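Local coordinates for predicted component of a thermophile-specific DNA repair system, contains a RAMP domain (Methanopyrus kandleri, PDB 4N0L), which is the Csm3 protein of a type III-A CRISPR system, a zinc-containing RAMP protein with an RRM-like fold that binds RNA and probably acts in antiviral defence, at residues P37-P42 with Y48-S53; E97-Y102 with G162-K167. All coordinates share one frame; numbering follows the deposited sequence.

In the fold
Interaction 1 and interaction 2 lie on opposite sides of the chain's centre, their centres 37 Å apart and their nearest atoms about 17 Å apart. They follow one another along the chain: 37-42 and 48-53 have met before 97-102 begins, and 162-167 comes 60 residues later. Interaction 1 is local, a two-stranded hairpin of strands 39-40 and 47-48 that leads into helix 51-69. Interaction 2 closes a long excursion without strands, joining the end of helix 93-99 to the loop between helix 157-160 and strand 172-174, an outer strand of the five-stranded antiparallel sheet. That excursion carries zinc ligands Cys115 and Cys118; His86 and Cys88 shortly precede it, placing interaction 2 in the zinc-bearing part.

Interaction 1: P37-P42 with Y48-S53; sequences PVIRDP and YVPGSS
Ile39 and Tyr48 form an antiparallel hydrogen-bonded pair: Ile39 N donates to Tyr48 O at 3.1 Å, nearly straight at 170°, and Tyr48 N returns to Ile39 O at 2.9 Å. The tight part lies on the side of the hairpin carrying these two side chains, which run alongside each other and point the same way. With CG of Tyr48 between its backbone N and carbonyl carbon (chi1 81°), the ring lies beside the isoleucine, and Ile39 CG1 comes 3.7 Å from Tyr48 CE2. Ile39 CD1 reaches on to Pro50 CG, also at 3.7 Å, while Pro50 CD sits over the rim of one ring face. From the strand end, Asp41 CB approaches Tyr48 CD2 to 3.6 Å; its carboxylate is held by Ser44 OG and Val43 N in the turn. Around Pro37 and Ser53 the contact is sparser: Pro37 CB and Ser53 CB meet at 3.9 Å, and Ser53 is partly exposed. A water lies between Pro37 O and Ser53 OG, though its approach to the carbonyl is so short that this link is doubtful. Outside the pair, His178 stacks on the tyrosine ring. The whole is a short beta hairpin whose second strand passes through Pro50, the N-cap residue, into helix 51-69.

Interaction 2: E97-Y102 with G162-K167; sequences EEAKEY and GVVDVK
Val163 holds CG1 anti to its backbone N (chi1 -177°), which sends that methyl across to Glu98 and Ala99 of the helical segment. Glu98 answers in kind: its CG is likewise anti to the backbone N (chi1 -168°), and the chain continues extended, so that its aliphatic length passes across the valine. Val163 CG1 lies 3.8 Å from both Glu98 CB and Glu98 CG. Farther along, the same methyl is 3.9 Å from Glu98 OE1, a van der Waals approach in which the apolar group lies beside the carboxylate without forming a hydrogen bond to it. Val163 CG2 makes a longer approach of 4.1 Å to Glu98 CG.

The second half of the contact is more deeply buried. Ala99 CB faces two valine methyls, 3.9 Å from Val163 CG1 and 4.0 Å from Val164 CG1, and so touches consecutive residues of the loop. The backbones come closest here, with Ala99 CA and Val163 CA 6.4 Å apart. The interface is modest, burying 176 Å² over both sides, and it is made by dispersion contacts alone, passing from the exposed glutamate to the buried alanine and Val164.

Beyond Ala99, Val164 packs on Phe90 and Ser131, and its side chain is about 7 Å from that of the zinc ligand Cys88 and about 10 Å from the zinc ion. Helix 157-160 completes the setting: its Leu160 touches both Ala99 and Tyr102, so the end of helix 93-99 rests against that helix as well as against the loop leading to strand 172-174.

Interaction 1: P37-P42 with Y48-S53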
loop_
_atom_site.group_PDB
_atom_site.type_symbol
_atom_site.label_atom_id
_atom_site.label_comp_id
_atom_site.label_asym_id
_atom_site.label_seq_id
_atom_site.Cartn_x
_atom_site.Cartn_y
_atom_site.Cartn_z
ATOM N N PRO A 37 -6.359 -6.601 -11.915
ATOM C CA PRO A 37 -7.177 -6.082 -10.813
ATOM C C PRO A 37 -8.355 -5.234 -11.284
ATOM O O PRO A 37 -9.305 -5.032 -10.524
ATOM C CB PRO A 37 -6.186 -5.228 -10.022
ATOM C CG PRO A 37 -5.222 -4.749 -11.052
ATOM C CD PRO A 37 -5.075 -5.884 -12.032
ATOM N N VAL A 38 -8.296 -4.749 -12.520
ATOM C CA VAL A 38 -9.382 -3.949 -13.072
ATOM C C VAL A 38 -10.577 -4.845 -13.367
ATOM O O VAL A 38 -10.521 -5.704 -14.245
ATOM C CB VAL A 38 -8.959 -3.215 -14.358
ATOM C CG1 VAL A 38 -10.131 -2.432 -14.930
ATOM C CG2 VAL A 38 -7.786 -2.291 -14.076
ATOM N N ILE A 39 -11.657 -4.649 -12.619
ATOM C CA ILE A 39 -12.830 -5.508 -12.743
ATOM C C ILE A 39 -14.119 -4.701 -12.842
ATOM O O ILE A 39 -14.134 -3.499 -12.583
ATOM C CB ILE A 39 -12.943 -6.485 -11.551
ATOM C CG1 ILE A 39 -13.102 -5.713 -10.240
ATOM C CG2 ILE A 39 -11.726 -7.395 -11.480
ATOM C CD1 ILE A 39 -13.452 -6.594 -9.055
ATOM N N ARG A 40 -15.197 -5.376 -13.228
ATOM C CA ARG A 40 -16.503 -4.743 -13.359
ATOM C C ARG A 40 -17.189 -4.605 -12.005
ATOM O O ARG A 40 -17.217 -5.547 -11.213
ATOM C CB ARG A 40 -17.392 -5.546 -14.311
ATOM C CG ARG A 40 -18.672 -4.838 -14.721
ATOM C CD ARG A 40 -18.419 -3.763 -15.759
ATOM N NE ARG A 40 -18.210 -4.324 -17.090
ATOM C CZ ARG A 40 -18.300 -3.626 -18.217
ATOM N NH1 ARG A 40 -18.605 -2.335 -18.182
ATOM N NH2 ARG A 40 -18.091 -4.220 -19.384
ATOM N N ASP A 41 -17.738 -3.423 -11.746
ATOM C CA ASP A 41 -18.495 -3.184 -10.525
ATOM C C ASP A 41 -19.954 -3.567 -10.745
ATOM O O ASP A 41 -20.628 -2.981 -11.590
ATOM C CB ASP A 41 -18.386 -1.721 -10.096
ATOM C CG ASP A 41 -19.208 -1.410 -8.859
ATOM O OD1 ASP A 41 -19.390 -0.213 -8.553
ATOM O OD2 ASP A 41 -19.687 -2.359 -8.204
ATOM N N PRO A 42 -20.441 -4.564 -9.992
ATOM C CA PRO A 42 -21.829 -5.027 -10.098
ATOM C C PRO A 42 -22.842 -3.906 -9.872
ATOM O O PRO A 42 -23.885 -3.875 -10.526
ATOM C CB PRO A 42 -21.930 -6.079 -8.993
ATOM C CG PRO A 42 -20.534 -6.572 -8.816
ATOM C CD PRO A 42 -19.659 -5.373 -9.041
ATOM N N TYR A 48 -13.514 -0.735 -12.145
ATOM C CA TYR A 48 -12.897 -0.052 -11.020
ATOM C C TYR A 48 -11.771 -0.902 -10.458
ATOM O O TYR A 48 -11.608 -2.060 -10.842
ATOM C CB TYR A 48 -13.937 0.262 -9.937
ATOM C CG TYR A 48 -14.281 -0.896 -9.022
ATOM C CD1 TYR A 48 -14.007 -0.831 -7.662
ATOM C CD2 TYR A 48 -14.875 -2.052 -9.516
ATOM C CE1 TYR A 48 -14.317 -1.880 -6.817
ATOM C CE2 TYR A 48 -15.189 -3.110 -8.676
ATOM C CZ TYR A 48 -14.907 -3.016 -7.328
ATOM O OH TYR A 48 -15.210 -4.059 -6.482
ATOM N N VAL A 49 -10.980 -0.319 -9.566
ATOM C CA VAL A 49 -9.911 -1.060 -8.913
ATOM C C VAL A 49 -10.178 -1.140 -7.415
ATOM O O VAL A 49 -10.116 -0.125 -6.718
ATOM C CB VAL A 49 -8.539 -0.418 -9.154
ATOM C CG1 VAL A 49 -7.440 -1.308 -8.595
ATOM C CG2 VAL A 49 -8.324 -0.173 -10.642
ATOM N N PRO A 50 -10.496 -2.346 -6.921
ATOM C CA PRO A 50 -10.744 -2.569 -5.492
ATOM C C PRO A 50 -9.554 -2.153 -4.635
ATOM O O PRO A 50 -8.405 -2.344 -5.042
ATOM C CB PRO A 50 -10.975 -4.080 -5.404
ATOM C CG PRO A 50 -11.421 -4.476 -6.773
ATOM C CD PRO A 50 -10.696 -3.567 -7.718
ATOM N N GLY A 51 -9.831 -1.580 -3.470
ATOM C CA GLY A 51 -8.785 -1.154 -2.560
ATOM C C GLY A 51 -7.884 -2.297 -2.136
ATOM O O GLY A 51 -6.666 -2.134 -2.034
ATOM N N SER A 52 -8.485 -3.458 -1.894
ATOM C CA SER A 52 -7.731 -4.628 -1.463
ATOM C C SER A 52 -6.754 -5.092 -2.542
ATOM O O SER A 52 -5.647 -5.530 -2.231
ATOM C CB SER A 52 -8.681 -5.766 -1.082
ATOM O OG SER A 52 -9.550 -6.092 -2.153
ATOM N N SER A 53 -7.155 -4.981 -3.807
ATOM C CA SER A 53 -6.271 -5.355 -4.911
ATOM C C SER A 53 -5.067 -4.420 -5.003
ATOM O O SER A 53 -3.941 -4.871 -5.213
ATOM C CB SER A 53 -7.029 -5.362 -6.240
ATOM O OG SER A 53 -8.034 -6.362 -6.256
HETATM O O HOH W 1 -9.525 -6.631 -8.668
#

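Interaction 2: E97-Y102 with G162-K167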
loop_
_atom_site.group_PDB
_atom_site.type_symbol
_atom_site.label_atom_id
_atom_site.label_comp_id
_atom_site.label_asym_id
_atom_site.label_seq_id
_atom_site.Cartn_x
_atom_site.Cartn_y
_atom_site.Cartn_z
ATOM N N GLU A 97 11.937 -6.251 21.562
ATOM C CA GLU A 97 12.600 -6.104 22.857
ATOM C C GLU A 97 12.392 -7.390 23.646
ATOM O O GLU A 97 13.309 -7.914 24.277
ATOM C CB GLU A 97 12.051 -4.906 23.639
ATOM C CG GLU A 97 12.053 -3.570 22.896
ATOM C CD GLU A 97 13.415 -2.903 22.846
ATOM O OE1 GLU A 97 13.483 -1.682 23.104
ATOM O OE2 GLU A 97 14.411 -3.589 22.536
ATOM N N GLU A 98 11.161 -7.885 23.585
ATOM C CA GLU A 98 10.742 -9.096 24.275
ATOM C C GLU A 98 11.425 -10.346 23.717
ATOM O O GLU A 98 11.615 -11.329 24.430
ATOM C CB GLU A 98 9.220 -9.226 24.170
ATOM C CG GLU A 98 8.579 -10.262 25.066
ATOM C CD GLU A 98 7.067 -10.227 24.963
ATOM O OE1 GLU A 98 6.550 -9.425 24.156
ATOM O OE2 GLU A 98 6.395 -10.994 25.685
ATOM N N ALA A 99 11.788 -10.299 22.438
ATOM C CA ALA A 99 12.382 -11.449 21.758
ATOM C C ALA A 99 13.910 -11.404 21.707
ATOM O O ALA A 99 14.550 -12.409 21.398
ATOM C CB ALA A 99 11.822 -11.567 20.343
ATOM N N LYS A 100 14.484 -10.239 21.997
ATOM C CA LYS A 100 15.929 -10.024 21.863
ATOM C C LYS A 100 16.796 -11.045 22.598
ATOM O O LYS A 100 17.838 -11.460 22.085
ATOM C CB LYS A 100 16.292 -8.614 22.340
ATOM C CG LYS A 100 17.783 -8.307 22.300
ATOM C CD LYS A 100 18.353 -8.450 20.898
ATOM C CE LYS A 100 19.849 -8.174 20.885
ATOM N NZ LYS A 100 20.478 -8.535 19.584
ATOM N N GLU A 101 16.362 -11.451 23.787
ATOM C CA GLU A 101 17.103 -12.424 24.586
ATOM C C GLU A 101 17.320 -13.754 23.866
ATOM O O GLU A 101 18.305 -14.447 24.120
ATOM C CB GLU A 101 16.394 -12.668 25.920
ATOM C CG GLU A 101 14.915 -12.968 25.798
ATOM C CD GLU A 101 14.311 -13.446 27.105
ATOM O OE1 GLU A 101 13.198 -12.996 27.449
ATOM O OE2 GLU A 101 14.951 -14.274 27.786
ATOM N N TYR A 102 16.406 -14.109 22.968
ATOM C CA TYR A 102 16.484 -15.400 22.290
ATOM C C TYR A 102 17.076 -15.283 20.890
ATOM O O TYR A 102 17.069 -16.248 20.126
ATOM C CB TYR A 102 15.100 -16.045 22.191
ATOM C CG TYR A 102 14.347 -16.134 23.496
ATOM C CD1 TYR A 102 14.705 -17.060 24.468
ATOM C CD2 TYR A 102 13.259 -15.308 23.745
ATOM C CE1 TYR A 102 14.011 -17.148 25.661
ATOM C CE2 TYR A 102 12.557 -15.390 24.934
ATOM C CZ TYR A 102 12.937 -16.312 25.888
ATOM O OH TYR A 102 12.244 -16.397 27.072
ATOM N N GLY A 162 5.629 -17.580 21.518
ATOM C CA GLY A 162 4.685 -16.848 22.343
ATOM C C GLY A 162 4.915 -15.355 22.225
ATOM O O GLY A 162 4.159 -14.551 22.770
ATOM N N VAL A 163 5.973 -14.984 21.511
ATOM C CA VAL A 163 6.337 -13.582 21.355
ATOM C C VAL A 163 6.095 -13.051 19.939
ATOM O O VAL A 163 5.502 -11.988 19.762
ATOM C CB VAL A 163 7.818 -13.355 21.722
ATOM C CG1 VAL A 163 8.171 -11.880 21.631
ATOM C CG2 VAL A 163 8.101 -13.892 23.115
ATOM N N VAL A 164 6.548 -13.797 18.935
ATOM C CA VAL A 164 6.613 -13.274 17.573
ATOM C C VAL A 164 5.499 -13.769 16.645
ATOM O O VAL A 164 5.596 -13.627 15.424
ATOM C CB VAL A 164 7.973 -13.606 16.920
ATOM C CG1 VAL A 164 9.113 -13.048 17.759
ATOM C CG2 VAL A 164 8.130 -15.109 16.729
ATOM N N ASP A 165 4.440 -14.339 17.211
ATOM C CA ASP A 165 3.342 -14.851 16.394
ATOM C C ASP A 165 2.034 -14.131 16.720
ATOM O O ASP A 165 1.063 -14.748 17.156
ATOM C CB ASP A 165 3.186 -16.364 16.591
ATOM C CG ASP A 165 2.184 -16.981 15.625
ATOM O OD1 ASP A 165 1.936 -16.385 14.556
ATOM O OD2 ASP A 165 1.639 -18.063 15.938
ATOM N N VAL A 166 2.016 -12.819 16.512
ATOM C CA VAL A 166 0.824 -12.020 16.768
ATOM C C VAL A 166 0.353 -11.302 15.507
ATOM O O VAL A 166 1.117 -10.562 14.887
ATOM C CB VAL A 166 1.070 -10.978 17.876
ATOM N N LYS A 167 -0.898 -11.544 15.126
ATOM C CA LYS A 167 -1.547 -10.829 14.029
ATOM C C LYS A 167 -1.394 -9.315 14.153
ATOM O O LYS A 167 -1.360 -8.778 15.260
ATOM C CB LYS A 167 -3.034 -11.191 13.964
#